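Local coordinates for protein alpha-rhamnosidase (Dictyoglomus thermophilum, PDB 6I60) that probably hydrolyses terminal non-reducing alpha-L-rhamnose residues of alpha-L-rhamnosides, as a bacterial alpha-L-rhamnosidase with a 6-hairpin glycosidase domain, at residues G793-E798 with E805-L810. Residues are numbered along the deposited sequence; the frame is centred on the assembly and turned at random.
Sequences GYMIEE and ERWEKL
The ring of Y794 meets the carbonyl oxygen of W807 at its edge, with CD2 of Y794 4.0 Å from O of W807. CG of E798 sits 3.8 Å over one face, out near the ring's margin. Also at the edge is a water joining OH of Y794 to N of K809, accepting from the latter. The indole of W807 is approached obliquely by M795, whose extended chain brings CE to 3.6 Å from CE3. E798 and K809 form a salt bridge, their side chains running roughly perpendicular. NZ of K809 lies 2.5 Å from OE1 of E798, on its anti side and 19° out of the carboxylate plane, and gives a weak hydrogen bond, 3.4 Å, to the backbone O of E798. E798 bends at chi2 (-70°), curling its carboxylate back toward the lysine. With an alanine here, the ammonium of K809 would probably lose its carboxylate mate and one face of Y794 part of its cover. Within the 6-hairpin glycosidase domain, the contact joins the short helix 792-797, and E798 just beyond it, to the loop leading toward helix 826-835; F792 of the first helix meets W807 edge-to-face, F823 of the loop at about 50°.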
loop_
_atom_site.group_PDB
_atom_site.type_symbol
_atom_site.label_atom_id
_atom_site.label_comp_id
_atom_site.label_asym_id
_atom_site.label_seq_id
_atom_site.Cartn_x
_atom_site.Cartn_y
_atom_site.Cartn_z
ATOM N N GLY A 793 -14.346 2.481 -19.022
ATOM C CA GLY A 793 -15.790 2.624 -18.992
ATOM C C GLY A 793 -16.514 1.351 -19.373
ATOM O O GLY A 793 -17.591 1.064 -18.842
ATOM N N TYR A 794 -15.937 0.568 -20.288
ATOM C CA TYR A 794 -16.544 -0.705 -20.657
ATOM C C TYR A 794 -16.614 -1.656 -19.468
ATOM O O TYR A 794 -17.556 -2.451 -19.365
ATOM C CB TYR A 794 -15.764 -1.340 -21.808
ATOM C CG TYR A 794 -16.339 -2.653 -22.287
ATOM C CD1 TYR A 794 -17.649 -2.735 -22.739
ATOM C CD2 TYR A 794 -15.571 -3.809 -22.285
ATOM C CE1 TYR A 794 -18.181 -3.933 -23.176
ATOM C CE2 TYR A 794 -16.094 -5.013 -22.721
ATOM C CZ TYR A 794 -17.399 -5.069 -23.165
ATOM O OH TYR A 794 -17.925 -6.264 -23.599
ATOM N N MET A 795 -15.634 -1.592 -18.562
ATOM C CA MET A 795 -15.702 -2.400 -17.349
ATOM C C MET A 795 -16.872 -1.972 -16.477
ATOM O O MET A 795 -17.613 -2.817 -15.958
ATOM C CB MET A 795 -14.393 -2.292 -16.567
ATOM C CG MET A 795 -13.148 -2.643 -17.360
ATOM S SD MET A 795 -11.686 -2.737 -16.306
ATOM C CE MET A 795 -10.392 -2.859 -17.540
ATOM N N ILE A 796 -17.060 -0.660 -16.315
ATOM C CA ILE A 796 -18.137 -0.151 -15.474
ATOM C C ILE A 796 -19.493 -0.481 -16.086
ATOM O O ILE A 796 -20.429 -0.877 -15.380
ATOM C CB ILE A 796 -17.960 1.363 -15.247
ATOM C CG1 ILE A 796 -17.151 1.632 -13.974
ATOM C CG2 ILE A 796 -19.305 2.070 -15.167
ATOM C CD1 ILE A 796 -15.724 1.123 -14.017
ATOM N N GLU A 797 -19.621 -0.339 -17.408
ATOM C CA GLU A 797 -20.879 -0.667 -18.068
ATOM C C GLU A 797 -21.224 -2.144 -17.941
ATOM O O GLU A 797 -22.404 -2.502 -18.026
ATOM C CB GLU A 797 -20.823 -0.265 -19.545
ATOM C CG GLU A 797 -20.693 1.238 -19.781
ATOM C CD GLU A 797 -21.826 2.041 -19.157
ATOM O OE1 GLU A 797 -23.001 1.768 -19.485
ATOM O OE2 GLU A 797 -21.542 2.946 -18.341
ATOM N N GLU A 798 -20.231 -3.007 -17.731
ATOM C CA GLU A 798 -20.456 -4.436 -17.570
ATOM C C GLU A 798 -20.530 -4.861 -16.107
ATOM O O GLU A 798 -20.438 -6.057 -15.815
ATOM C CB GLU A 798 -19.366 -5.229 -18.293
ATOM C CG GLU A 798 -19.511 -5.246 -19.806
ATOM C CD GLU A 798 -20.693 -6.077 -20.279
ATOM O OE1 GLU A 798 -21.177 -6.928 -19.504
ATOM O OE2 GLU A 798 -21.137 -5.877 -21.428
ATOM N N GLU A 805 -8.613 -7.675 -14.587
ATOM C CA GLU A 805 -7.283 -8.071 -15.028
ATOM C C GLU A 805 -7.118 -7.908 -16.533
ATOM O O GLU A 805 -6.031 -7.549 -17.000
ATOM C CB GLU A 805 -7.009 -9.519 -14.615
ATOM C CG GLU A 805 -5.694 -10.088 -15.116
ATOM C CD GLU A 805 -5.389 -11.450 -14.523
ATOM O OE1 GLU A 805 -6.311 -12.069 -13.951
ATOM O OE2 GLU A 805 -4.228 -11.900 -14.625
ATOM N N ARG A 806 -8.180 -8.144 -17.300
ATOM C CA ARG A 806 -8.144 -8.062 -18.752
ATOM C C ARG A 806 -9.199 -7.084 -19.251
ATOM O O ARG A 806 -10.215 -6.848 -18.587
ATOM C CB ARG A 806 -8.372 -9.435 -19.387
ATOM C CG ARG A 806 -7.866 -10.590 -18.542
ATOM C CD ARG A 806 -6.428 -10.924 -18.888
ATOM N NE ARG A 806 -6.217 -10.918 -20.331
ATOM C CZ ARG A 806 -6.449 -11.959 -21.123
ATOM N NH1 ARG A 806 -6.893 -13.100 -20.613
ATOM N NH2 ARG A 806 -6.234 -11.857 -22.427
ATOM N N TRP A 807 -8.946 -6.514 -20.433
ATOM C CA TRP A 807 -9.910 -5.597 -21.032
ATOM C C TRP A 807 -11.200 -6.319 -21.403
ATOM O O TRP A 807 -12.295 -5.763 -21.252
ATOM C CB TRP A 807 -9.302 -4.926 -22.263
ATOM C CG TRP A 807 -8.103 -4.066 -21.976
ATOM C CD1 TRP A 807 -6.802 -4.345 -22.279
ATOM C CD2 TRP A 807 -8.099 -2.779 -21.344
ATOM N NE1 TRP A 807 -5.988 -3.317 -21.870
ATOM C CE2 TRP A 807 -6.758 -2.343 -21.293
ATOM C CE3 TRP A 807 -9.096 -1.955 -20.813
ATOM C CZ2 TRP A 807 -6.391 -1.121 -20.733
ATOM C CZ3 TRP A 807 -8.729 -0.740 -20.256
ATOM C CH2 TRP A 807 -7.388 -0.336 -20.220
ATOM N N GLU A 808 -11.092 -7.553 -21.884
ATOM C CA GLU A 808 -12.258 -8.313 -22.306
ATOM C C GLU A 808 -13.021 -8.842 -21.101
ATOM O O GLU A 808 -12.428 -9.202 -20.081
ATOM C CB GLU A 808 -11.839 -9.476 -23.205
ATOM C CG GLU A 808 -11.030 -9.061 -24.422
ATOM C CD GLU A 808 -9.540 -8.976 -24.140
ATOM O OE1 GLU A 808 -9.046 -9.745 -23.288
ATOM O OE2 GLU A 808 -8.865 -8.139 -24.770
ATOM N N LYS A 809 -14.346 -8.887 -21.223
ATOM C CA LYS A 809 -15.183 -9.474 -20.184
ATOM C C LYS A 809 -15.013 -10.988 -20.206
ATOM O O LYS A 809 -15.451 -11.657 -21.148
ATOM C CB LYS A 809 -16.642 -9.080 -20.392
ATOM C CG LYS A 809 -17.620 -9.848 -19.521
ATOM C CD LYS A 809 -18.612 -8.914 -18.850
ATOM C CE LYS A 809 -19.859 -9.665 -18.411
ATOM N NZ LYS A 809 -20.846 -8.753 -17.768
ATOM N N LEU A 810 -14.368 -11.532 -19.177
ATOM C CA LEU A 810 -14.080 -12.956 -19.095
ATOM C C LEU A 810 -14.484 -13.470 -17.723
ATOM O O LEU A 810 -14.036 -12.940 -16.702
ATOM C CB LEU A 810 -12.598 -13.230 -19.357
ATOM C CG LEU A 810 -12.121 -12.938 -20.780
ATOM C CD1 LEU A 810 -10.745 -12.301 -20.773
ATOM C CD2 LEU A 810 -12.114 -14.212 -21.597
HETATM O O HOH W 1 -15.766 -8.217 -23.384
#